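Local structure of 3-dehydroshikimate dehydratase (5HMQ) at residues I133-L138 against Q148-L153; D111-V116 against V154-H159; T60-F65 against D96-C101. The protein catalyses the metal-dependent dehydration of 3-dehydroshikimate to protocatechuate, a shared intermediate of quinate and shikimate breakdown. All coordinates share one frame; numbering follows the deposited sequence.

All three contacts lie in the N-terminal TIM-barrel domain. Following the chain, contact 3 comes first. It brings strand 97-101 back beside strand 58-66 after the excursion through helix 76-93. Contact 2 then opens at the start of helix 112-128. Contact 1 opens next, on strand 132-136, and closes when helix 147-157 packs against that strand. Contact 2 closes last, at the end of the same helix, so its span encloses contact 1. None of the three cross. Strands 97-101 and 132-136 are neighbours in the sheet and join contacts 3 and 1. Helix 147-157 is shared by contacts 1 and 2. Contact 3 joins two barrel strands, contact 1 a strand and its helix, contact 2 two outer helices.

Contact 1: I133-L138 against Q148-L153; sequences IGYEAL and QQVWNL. With MG (magnesium ion), chain K.
Val150 uses one methyl on a backbone carbonyl and the other on a neighbouring side chain. Val150 CG1 sits 3.4 Å from Tyr135 O. Val150 CG2 meets Ala137 CB at 3.5 Å. The valine thus bridges Tyr135 and Ala137, which turn to the same side of the chain while Glu136 between them turns the other way. CG1 lies anti to the valine's own backbone N (chi1 163°), and this spreads the two methyls along the strand end. Tyr135 adds its ring. Tyr135 CD2 is 3.7 Å from Val150 CG1, and Tyr135 CE2 is 4.1 Å from Leu153 CD1. Val150 CG1 and Leu153 CD1 both come to the ring obliquely, from residues about one helical turn apart. The phenol oxygen points elsewhere and is hydrogen-bonded to Glu69. The side chains meet through carbon atoms alone, and one valine methyl also rests on the Tyr135 carbonyl oxygen.

The far side of the strand carries the chemistry. Glu136 extends its chain inward, and OE1 binds the magnesium ion at 2.1 Å. Two waters, each at 2.0 Å, and Asp167, Gln193 and Glu241 complete this catalytic metal site. The alternation therefore gives one short piece of chain a metal-facing side and a helix-facing side.

This is the first half of a beta-alpha-beta unit of the TIM barrel. The axes of strand 133-136 and helix 148-153 come within 8.8 Å, their N-to-C directions 143° apart. Strand 97-101 flanks strand 132-136 on one edge and strand 162-167 on the other. Helix 112-128 closes over Tyr135 and Leu153 through Leu119.

Contact 2: D111-V116 against V154-H159; sequences DEQLLV and VRQADH
The amide of Gln156 meets the carboxylate of Glu112 at an edge. Gln156 NE2 donates to Glu112 OE2 over 2.6 Å, and the bond is fairly straight (156°). The carboxylate oxygen lies almost in the amide plane and accepts through its anti lone pair. The two flat groups are twisted 62° apart. At the other edge of the amide, Gln156 OE1 accepts from a water at 2.8 Å. The same water donates to Gln113 OE1 at 2.6 Å, so it spans the two helices. Val116 CG2 lies over one face of the amide, 4.1 Å from Gln156 CD. Glu112 reaches across with its chain stretched out, and this brings the carboxylate to the end of Gln156, the two side chains crossing at about a right angle.

The contact belongs to the outer helical layer of the TIM barrel. It joins the first turn of helix 112-128 to the last turn of helix 147-157, two neighbours in that layer. Asp111 is the N-cap of helix 112-128, and its OD2 makes a weak capping bond to Leu114 N. On the other side of the contact, Asp158 takes a positive phi and the chain leaves helix 147-157.

Beside these polar groups the packing is apolar. Val116 CG1 rests 3.8 Å from Ala157 N and 4.3 Å from Ala157 CB. Val116 CG2 stands 3.9 Å from Gln156 CB. Asn152 doubles the polar link: its OD1 accepts from Gln156 NE2, while its ND2 bonds weakly to Glu112 OE2. Gln113 NE2 turns instead to Asp117 of its own helix.

Contact 3: T60-F65 against D96-C101; sequences TLFQPF and DLVLVC
Leu61 swings CG away from its own N (chi1 173°) and then bends, which lays CD1 along the neighbouring strand. Leu61 CD1 sits 3.4 Å from Leu97 O and equally close to Leu99 N. Gln63 takes a different setting: its CG stands between the backbone N and the carbonyl carbon (chi1 64°). Gln63 CB packs on Leu99 CB at 3.7 Å, and the bent chain carries the amide away towards the barrel interior.

The strands are parallel, their segment axes 31° apart, in keeping with the twist of a barrel sheet. Phe62 N donates to Leu97 O at 2.9 Å, and Leu99 N donates to Phe62 O at 3.0 Å. Phe65 N then bonds to Leu99 O at 2.9 Å, and Cys101 N to Phe65 O at 3.2 Å. Three steps on one strand, Phe62 to Phe65, thus match two on the other, Val98 to Val100. This is a beta bulge. It takes in Pro64, which follows a cis peptide bond and has no N-H to give.

On the opposite side from Gln63 and Leu99, Phe62 and Val98 lie side by side, with Val98 CG2 at the ring edge, 4.0 Å from Phe62 CD2. Phe65 and Val100 also lie side by side, with Val100 CG2 oblique to the ring and near Phe65 CB. Helix 76-93 covers this side, completing the beta-alpha-beta crossover, and its Arg82 makes a cation-pi contact with Phe65.

Gln63 NE2 is hydrogen-bonded to Glu32 and to Glu241, a ligand of the catalytic metal. Gln63 is therefore a second-shell residue, and its amide probably steadies that carboxylate.

Contact 1: I133-L138 against Q148-L153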
loop_
_atom_site.group_PDB
_atom_site.type_symbol
_atom_site.label_atom_id
_atom_site.label_comp_id
_atom_site.label_asym_id
_atom_site.label_seq_id
_atom_site.Cartn_x
_atom_site.Cartn_y
_atom_site.Cartn_z
ATOM N N ILE C 133 -13.756 -34.979 0.942
ATOM C CA ILE C 133 -13.213 -34.304 2.114
ATOM C C ILE C 133 -11.698 -34.249 1.976
ATOM O O ILE C 133 -11.050 -35.283 1.772
ATOM C CB ILE C 133 -13.608 -35.012 3.423
ATOM C CG1 ILE C 133 -15.126 -35.101 3.566
ATOM C CG2 ILE C 133 -13.016 -34.283 4.620
ATOM C CD1 ILE C 133 -15.808 -33.770 3.712
ATOM N N GLY C 134 -11.138 -33.048 2.080
ATOM C CA GLY C 134 -9.699 -32.886 2.157
ATOM C C GLY C 134 -9.271 -32.424 3.535
ATOM O O GLY C 134 -9.667 -31.344 3.980
ATOM N N TYR C 135 -8.466 -33.231 4.221
ATOM C CA TYR C 135 -8.107 -32.996 5.614
ATOM C C TYR C 135 -6.760 -32.284 5.679
ATOM O O TYR C 135 -5.759 -32.794 5.164
ATOM C CB TYR C 135 -8.066 -34.321 6.377
ATOM C CG TYR C 135 -7.934 -34.197 7.880
ATOM C CD1 TYR C 135 -8.645 -33.235 8.588
ATOM C CD2 TYR C 135 -7.117 -35.066 8.593
ATOM C CE1 TYR C 135 -8.531 -33.133 9.967
ATOM C CE2 TYR C 135 -6.996 -34.970 9.966
ATOM C CZ TYR C 135 -7.705 -34.004 10.649
ATOM O OH TYR C 135 -7.582 -33.914 12.018
ATOM N N GLU C 136 -6.740 -31.109 6.308
ATOM C CA GLU C 136 -5.544 -30.283 6.426
ATOM C C GLU C 136 -5.191 -30.104 7.895
ATOM O O GLU C 136 -6.065 -29.807 8.716
ATOM C CB GLU C 136 -5.749 -28.908 5.782
ATOM C CG GLU C 136 -4.574 -27.954 5.971
ATOM C CD GLU C 136 -4.954 -26.503 5.743
ATOM O OE1 GLU C 136 -4.305 -25.835 4.910
ATOM O OE2 GLU C 136 -5.917 -26.037 6.388
ATOM N N ALA C 137 -3.914 -30.279 8.223
ATOM C CA ALA C 137 -3.420 -30.034 9.572
ATOM C C ALA C 137 -3.026 -28.569 9.712
ATOM O O ALA C 137 -2.197 -28.066 8.945
ATOM C CB ALA C 137 -2.225 -30.930 9.892
ATOM N N LEU C 138 -3.632 -27.883 10.672
ATOM C CA LEU C 138 -3.138 -26.578 11.079
ATOM C C LEU C 138 -1.924 -26.763 11.977
ATOM O O LEU C 138 -1.898 -27.658 12.825
ATOM C CB LEU C 138 -4.224 -25.789 11.809
ATOM C CG LEU C 138 -5.508 -25.537 11.017
ATOM C CD1 LEU C 138 -6.536 -24.816 11.876
ATOM C CD2 LEU C 138 -5.219 -24.750 9.749
ATOM N N GLN C 148 2.042 -35.798 8.526
ATOM C CA GLN C 148 2.211 -37.211 8.853
ATOM C C GLN C 148 1.027 -37.740 9.653
ATOM O O GLN C 148 0.523 -38.835 9.377
ATOM C CB GLN C 148 3.512 -37.422 9.626
ATOM C CG GLN C 148 4.774 -37.094 8.844
ATOM C CD GLN C 148 5.188 -35.641 8.992
ATOM O OE1 GLN C 148 4.356 -34.768 9.243
ATOM N NE2 GLN C 148 6.480 -35.376 8.844
ATOM N N GLN C 149 0.567 -36.975 10.648
ATOM C CA GLN C 149 -0.609 -37.381 11.414
ATOM C C GLN C 149 -1.857 -37.399 10.541
ATOM O O GLN C 149 -2.722 -38.267 10.706
ATOM C CB GLN C 149 -0.809 -36.453 12.611
ATOM C CG GLN C 149 0.288 -36.534 13.655
ATOM C CD GLN C 149 0.234 -35.378 14.636
ATOM O OE1 GLN C 149 0.507 -34.233 14.278
ATOM N NE2 GLN C 149 -0.118 -35.675 15.881
ATOM N N VAL C 150 -1.974 -36.439 9.622
ATOM C CA VAL C 150 -3.117 -36.411 8.712
ATOM C C VAL C 150 -3.163 -37.689 7.886
ATOM O O VAL C 150 -4.200 -38.356 7.798
ATOM C CB VAL C 150 -3.059 -35.163 7.814
ATOM C CG1 VAL C 150 -3.973 -35.334 6.605
ATOM C CG2 VAL C 150 -3.453 -33.937 8.602
ATOM N N TRP C 151 -2.036 -38.049 7.269
ATOM C CA TRP C 151 -2.000 -39.255 6.451
ATOM C C TRP C 151 -2.243 -40.501 7.296
ATOM O O TRP C 151 -2.891 -41.449 6.839
ATOM C CB TRP C 151 -0.665 -39.357 5.712
ATOM C CG TRP C 151 -0.454 -40.687 5.050
ATOM C CD1 TRP C 151 0.614 -41.522 5.212
ATOM C CD2 TRP C 151 -1.335 -41.336 4.122
ATOM N NE1 TRP C 151 0.451 -42.650 4.443
ATOM C CE2 TRP C 151 -0.736 -42.560 3.766
ATOM C CE3 TRP C 151 -2.572 -41.001 3.559
ATOM C CZ2 TRP C 151 -1.331 -43.451 2.874
ATOM C CZ3 TRP C 151 -3.161 -41.886 2.673
ATOM C CH2 TRP C 151 -2.540 -43.096 2.339
ATOM N N ASN C 152 -1.740 -40.512 8.533
ATOM C CA ASN C 152 -1.998 -41.637 9.428
ATOM C C ASN C 152 -3.495 -41.854 9.611
ATOM O O ASN C 152 -3.989 -42.982 9.517
ATOM C CB ASN C 152 -1.331 -41.396 10.783
ATOM C CG ASN C 152 -1.456 -42.588 11.720
ATOM O OD1 ASN C 152 -1.932 -43.655 11.329
ATOM N ND2 ASN C 152 -1.071 -42.397 12.974
ATOM N N LEU C 153 -4.238 -40.774 9.870
ATOM C CA LEU C 153 -5.675 -40.901 10.092
ATOM C C LEU C 153 -6.415 -41.171 8.787
ATOM O O LEU C 153 -7.345 -41.985 8.754
ATOM C CB LEU C 153 -6.213 -39.641 10.767
ATOM C CG LEU C 153 -5.622 -39.311 12.140
ATOM C CD1 LEU C 153 -6.148 -37.979 12.658
ATOM C CD2 LEU C 153 -5.913 -40.428 13.130
HETATM MG MG MG K . -4.126 -23.889 4.260
HETATM O O HOH W 1 -6.153 -23.859 4.250
HETATM O O HOH W 2 -4.230 -23.062 6.054
#

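Contact 2: D111-V116 against V154-H159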
loop_
_atom_site.group_PDB
_atom_site.type_symbol
_atom_site.label_atom_id
_atom_site.label_comp_id
_atom_site.label_asym_id
_atom_site.label_seq_id
_atom_site.Cartn_x
_atom_site.Cartn_y
_atom_site.Cartn_z
ATOM N N ASP C 111 -8.305 -39.162 21.047
ATOM C CA ASP C 111 -8.116 -40.597 20.847
ATOM C C ASP C 111 -7.987 -40.914 19.363
ATOM O O ASP C 111 -8.842 -40.533 18.559
ATOM C CB ASP C 111 -9.271 -41.395 21.453
ATOM C CG ASP C 111 -9.064 -42.894 21.338
ATOM O OD1 ASP C 111 -7.973 -43.372 21.719
ATOM O OD2 ASP C 111 -9.984 -43.590 20.862
ATOM N N GLU C 112 -6.904 -41.608 19.003
ATOM C CA GLU C 112 -6.596 -41.839 17.594
ATOM C C GLU C 112 -7.747 -42.547 16.885
ATOM O O GLU C 112 -8.193 -42.113 15.817
ATOM C CB GLU C 112 -5.310 -42.651 17.464
ATOM C CG GLU C 112 -4.927 -42.953 16.027
ATOM C CD GLU C 112 -3.520 -43.505 15.903
ATOM O OE1 GLU C 112 -2.768 -43.449 16.897
ATOM O OE2 GLU C 112 -3.165 -43.987 14.806
ATOM N N GLN C 113 -8.239 -43.642 17.468
ATOM C CA GLN C 113 -9.302 -44.405 16.822
ATOM C C GLN C 113 -10.592 -43.601 16.709
ATOM O O GLN C 113 -11.344 -43.768 15.741
ATOM C CB GLN C 113 -9.555 -45.705 17.587
ATOM C CG GLN C 113 -10.523 -46.652 16.895
ATOM C CD GLN C 113 -10.041 -47.075 15.522
ATOM O OE1 GLN C 113 -8.857 -47.353 15.327
ATOM N NE2 GLN C 113 -10.953 -47.108 14.558
ATOM N N LEU C 114 -10.860 -42.714 17.674
ATOM C CA LEU C 114 -12.055 -41.880 17.586
ATOM C C LEU C 114 -11.941 -40.873 16.447
ATOM O O LEU C 114 -12.923 -40.608 15.744
ATOM C CB LEU C 114 -12.306 -41.168 18.914
ATOM C CG LEU C 114 -13.434 -40.133 18.891
ATOM C CD1 LEU C 114 -14.423 -40.374 20.016
ATOM C CD2 LEU C 114 -12.861 -38.731 18.980
ATOM N N LEU C 115 -10.748 -40.306 16.249
ATOM C CA LEU C 115 -10.538 -39.412 15.115
ATOM C C LEU C 115 -10.708 -40.158 13.799
ATOM O O LEU C 115 -11.280 -39.622 12.843
ATOM C CB LEU C 115 -9.152 -38.772 15.197
ATOM C CG LEU C 115 -8.826 -37.979 16.465
ATOM C CD1 LEU C 115 -7.507 -37.239 16.302
ATOM C CD2 LEU C 115 -9.950 -37.011 16.810
ATOM N N VAL C 116 -10.207 -41.394 13.730
ATOM C CA VAL C 116 -10.406 -42.220 12.542
ATOM C C VAL C 116 -11.894 -42.409 12.276
ATOM O O VAL C 116 -12.367 -42.256 11.144
ATOM C CB VAL C 116 -9.684 -43.570 12.701
ATOM C CG1 VAL C 116 -10.047 -44.506 11.559
ATOM C CG2 VAL C 116 -8.182 -43.360 12.764
ATOM N N VAL C 154 -6.022 -40.495 7.705
ATOM C CA VAL C 154 -6.690 -40.693 6.421
ATOM C C VAL C 154 -6.480 -42.118 5.925
ATOM O O VAL C 154 -7.400 -42.749 5.390
ATOM C CB VAL C 154 -6.200 -39.651 5.398
ATOM C CG1 VAL C 154 -6.692 -39.993 4.000
ATOM C CG2 VAL C 154 -6.673 -38.260 5.796
ATOM N N ARG C 155 -5.267 -42.646 6.096
ATOM C CA ARG C 155 -4.983 -44.013 5.669
ATOM C C ARG C 155 -5.833 -45.016 6.439
ATOM O O ARG C 155 -6.420 -45.931 5.850
ATOM C CB ARG C 155 -3.494 -44.312 5.845
ATOM C CG ARG C 155 -3.066 -45.688 5.383
ATOM C CD ARG C 155 -1.595 -45.925 5.685
ATOM N NE ARG C 155 -1.271 -45.622 7.076
ATOM C CZ ARG C 155 -1.553 -46.421 8.100
ATOM N NH1 ARG C 155 -2.166 -47.580 7.891
ATOM N NH2 ARG C 155 -1.222 -46.065 9.336
ATOM N N GLN C 156 -5.910 -44.861 7.764
ATOM C CA GLN C 156 -6.694 -45.789 8.572
ATOM C C GLN C 156 -8.185 -45.680 8.267
ATOM O O GLN C 156 -8.899 -46.689 8.280
ATOM C CB GLN C 156 -6.438 -45.543 10.058
ATOM C CG GLN C 156 -5.016 -45.823 10.505
ATOM C CD GLN C 156 -4.851 -45.695 12.006
ATOM O OE1 GLN C 156 -5.577 -46.325 12.775
ATOM N NE2 GLN C 156 -3.900 -44.871 12.432
ATOM N N ALA C 157 -8.677 -44.467 8.002
ATOM C CA ALA C 157 -10.093 -44.308 7.684
ATOM C C ALA C 157 -10.448 -45.007 6.377
ATOM O O ALA C 157 -11.531 -45.592 6.256
ATOM C CB ALA C 157 -10.457 -42.826 7.624
ATOM N N ASP C 158 -9.549 -44.952 5.392
ATOM C CA ASP C 158 -9.617 -45.784 4.189
ATOM C C ASP C 158 -10.950 -45.615 3.455
ATOM O O ASP C 158 -11.724 -46.558 3.282
ATOM C CB ASP C 158 -9.359 -47.253 4.536
ATOM C CG ASP C 158 -9.141 -48.115 3.309
ATOM O OD1 ASP C 158 -8.605 -47.598 2.304
ATOM O OD2 ASP C 158 -9.507 -49.311 3.350
ATOM N N HIS C 159 -11.212 -44.383 3.027
ATOM C CA HIS C 159 -12.417 -44.082 2.270
ATOM C C HIS C 159 -12.019 -43.257 1.053
ATOM O O HIS C 159 -11.281 -42.267 1.193
ATOM C CB HIS C 159 -13.434 -43.326 3.137
ATOM C CG HIS C 159 -14.818 -43.307 2.569
ATOM N ND1 HIS C 159 -15.154 -42.581 1.448
ATOM C CD2 HIS C 159 -15.953 -43.926 2.971
ATOM C CE1 HIS C 159 -16.437 -42.753 1.183
ATOM N NE2 HIS C 159 -16.945 -43.565 2.092
HETATM O O HOH W 3 -6.447 -46.329 15.393
#

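Contact 3: T60-F65 against D96-C101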
loop_
_atom_site.group_PDB
_atom_site.type_symbol
_atom_site.label_atom_id
_atom_site.label_comp_id
_atom_site.label_asym_id
_atom_site.label_seq_id
_atom_site.Cartn_x
_atom_site.Cartn_y
_atom_site.Cartn_z
ATOM N N THR C 60 -12.301 -25.002 -7.546
ATOM C CA THR C 60 -11.568 -26.220 -7.228
ATOM C C THR C 60 -11.653 -26.621 -5.760
ATOM O O THR C 60 -11.266 -27.746 -5.424
ATOM C CB THR C 60 -10.094 -26.062 -7.619
ATOM O OG1 THR C 60 -9.510 -24.996 -6.860
ATOM C CG2 THR C 60 -9.964 -25.741 -9.099
ATOM N N LEU C 61 -12.151 -25.746 -4.887
ATOM C CA LEU C 61 -12.204 -26.053 -3.463
ATOM C C LEU C 61 -13.105 -25.055 -2.754
ATOM O O LEU C 61 -13.125 -23.872 -3.103
ATOM C CB LEU C 61 -10.800 -26.029 -2.838
ATOM C CG LEU C 61 -10.712 -26.181 -1.320
ATOM C CD1 LEU C 61 -11.118 -27.576 -0.878
ATOM C CD2 LEU C 61 -9.316 -25.842 -0.824
ATOM N N PHE C 62 -13.839 -25.542 -1.757
ATOM C CA PHE C 62 -14.577 -24.705 -0.824
ATOM C C PHE C 62 -13.946 -24.864 0.552
ATOM O O PHE C 62 -13.660 -25.987 0.980
ATOM C CB PHE C 62 -16.058 -25.090 -0.784
ATOM C CG PHE C 62 -16.848 -24.352 0.262
ATOM C CD1 PHE C 62 -17.254 -23.046 0.046
ATOM C CD2 PHE C 62 -17.174 -24.960 1.463
ATOM C CE1 PHE C 62 -17.979 -22.362 1.003
ATOM C CE2 PHE C 62 -17.897 -24.281 2.427
ATOM C CZ PHE C 62 -18.300 -22.979 2.194
ATOM N N GLN C 63 -13.724 -23.747 1.239
ATOM C CA GLN C 63 -13.005 -23.771 2.512
ATOM C C GLN C 63 -13.299 -22.518 3.338
ATOM O O GLN C 63 -13.678 -21.485 2.784
ATOM C CB GLN C 63 -11.497 -23.906 2.262
ATOM C CG GLN C 63 -10.870 -22.732 1.522
ATOM C CD GLN C 63 -9.739 -22.083 2.297
ATOM O OE1 GLN C 63 -9.817 -21.925 3.514
ATOM N NE2 GLN C 63 -8.676 -21.708 1.594
ATOM N N PRO C 64 -13.136 -22.604 4.670
ATOM C CA PRO C 64 -12.750 -23.793 5.433
ATOM C C PRO C 64 -13.894 -24.404 6.237
ATOM O O PRO C 64 -14.947 -23.784 6.392
ATOM C CB PRO C 64 -11.675 -23.249 6.366
ATOM C CG PRO C 64 -12.180 -21.860 6.694
ATOM C CD PRO C 64 -13.005 -21.388 5.496
ATOM N N PHE C 65 -13.677 -25.617 6.739
ATOM C CA PHE C 65 -14.602 -26.292 7.645
ATOM C C PHE C 65 -13.826 -26.644 8.908
ATOM O O PHE C 65 -12.956 -27.521 8.884
ATOM C CB PHE C 65 -15.207 -27.533 6.990
ATOM C CG PHE C 65 -16.366 -28.115 7.750
ATOM C CD1 PHE C 65 -16.153 -28.967 8.821
ATOM C CD2 PHE C 65 -17.667 -27.794 7.405
ATOM C CE1 PHE C 65 -17.218 -29.503 9.523
ATOM C CE2 PHE C 65 -18.736 -28.323 8.105
ATOM C CZ PHE C 65 -18.510 -29.179 9.166
ATOM N N ASP C 96 -16.783 -29.925 -5.688
ATOM C CA ASP C 96 -16.953 -31.225 -5.051
ATOM C C ASP C 96 -15.955 -31.482 -3.927
ATOM O O ASP C 96 -15.925 -32.595 -3.389
ATOM C CB ASP C 96 -16.859 -32.343 -6.097
ATOM C CG ASP C 96 -15.425 -32.690 -6.461
ATOM O OD1 ASP C 96 -14.575 -31.776 -6.505
ATOM O OD2 ASP C 96 -15.148 -33.884 -6.702
ATOM N N LEU C 97 -15.156 -30.490 -3.541
ATOM C CA LEU C 97 -14.114 -30.685 -2.542
ATOM C C LEU C 97 -14.200 -29.593 -1.489
ATOM O O LEU C 97 -14.300 -28.408 -1.823
ATOM C CB LEU C 97 -12.724 -30.690 -3.189
ATOM C CG LEU C 97 -11.535 -30.901 -2.247
ATOM C CD1 LEU C 97 -11.627 -32.247 -1.543
ATOM C CD2 LEU C 97 -10.221 -30.779 -3.007
ATOM N N VAL C 98 -14.156 -29.997 -0.220
ATOM C CA VAL C 98 -14.173 -29.072 0.905
ATOM C C VAL C 98 -12.969 -29.365 1.790
ATOM O O VAL C 98 -12.623 -30.528 2.021
ATOM C CB VAL C 98 -15.489 -29.168 1.710
ATOM C CG1 VAL C 98 -15.764 -30.602 2.133
ATOM C CG2 VAL C 98 -15.461 -28.235 2.920
ATOM N N LEU C 99 -12.318 -28.305 2.263
ATOM C CA LEU C 99 -11.167 -28.431 3.146
ATOM C C LEU C 99 -11.637 -28.472 4.594
ATOM O O LEU C 99 -12.378 -27.590 5.040
ATOM C CB LEU C 99 -10.189 -27.272 2.931
ATOM C CG LEU C 99 -8.847 -27.257 3.678
ATOM C CD1 LEU C 99 -7.815 -26.491 2.866
ATOM C CD2 LEU C 99 -8.961 -26.651 5.072
ATOM N N VAL C 100 -11.208 -29.497 5.318
ATOM C CA VAL C 100 -11.456 -29.623 6.747
ATOM C C VAL C 100 -10.117 -29.443 7.445
ATOM O O VAL C 100 -9.202 -30.258 7.269
ATOM C CB VAL C 100 -12.094 -30.972 7.104
ATOM C CG1 VAL C 100 -12.139 -31.161 8.614
ATOM C CG2 VAL C 100 -13.491 -31.077 6.507
ATOM N N CYS C 101 -9.986 -28.372 8.224
ATOM C CA CYS C 101 -8.752 -28.119 8.950
ATOM C C CYS C 101 -8.855 -28.690 10.359
ATOM O O CYS C 101 -9.924 -28.697 10.974
ATOM C CB CYS C 101 -8.432 -26.622 8.996
ATOM S SG CYS C 101 -9.806 -25.546 9.456
#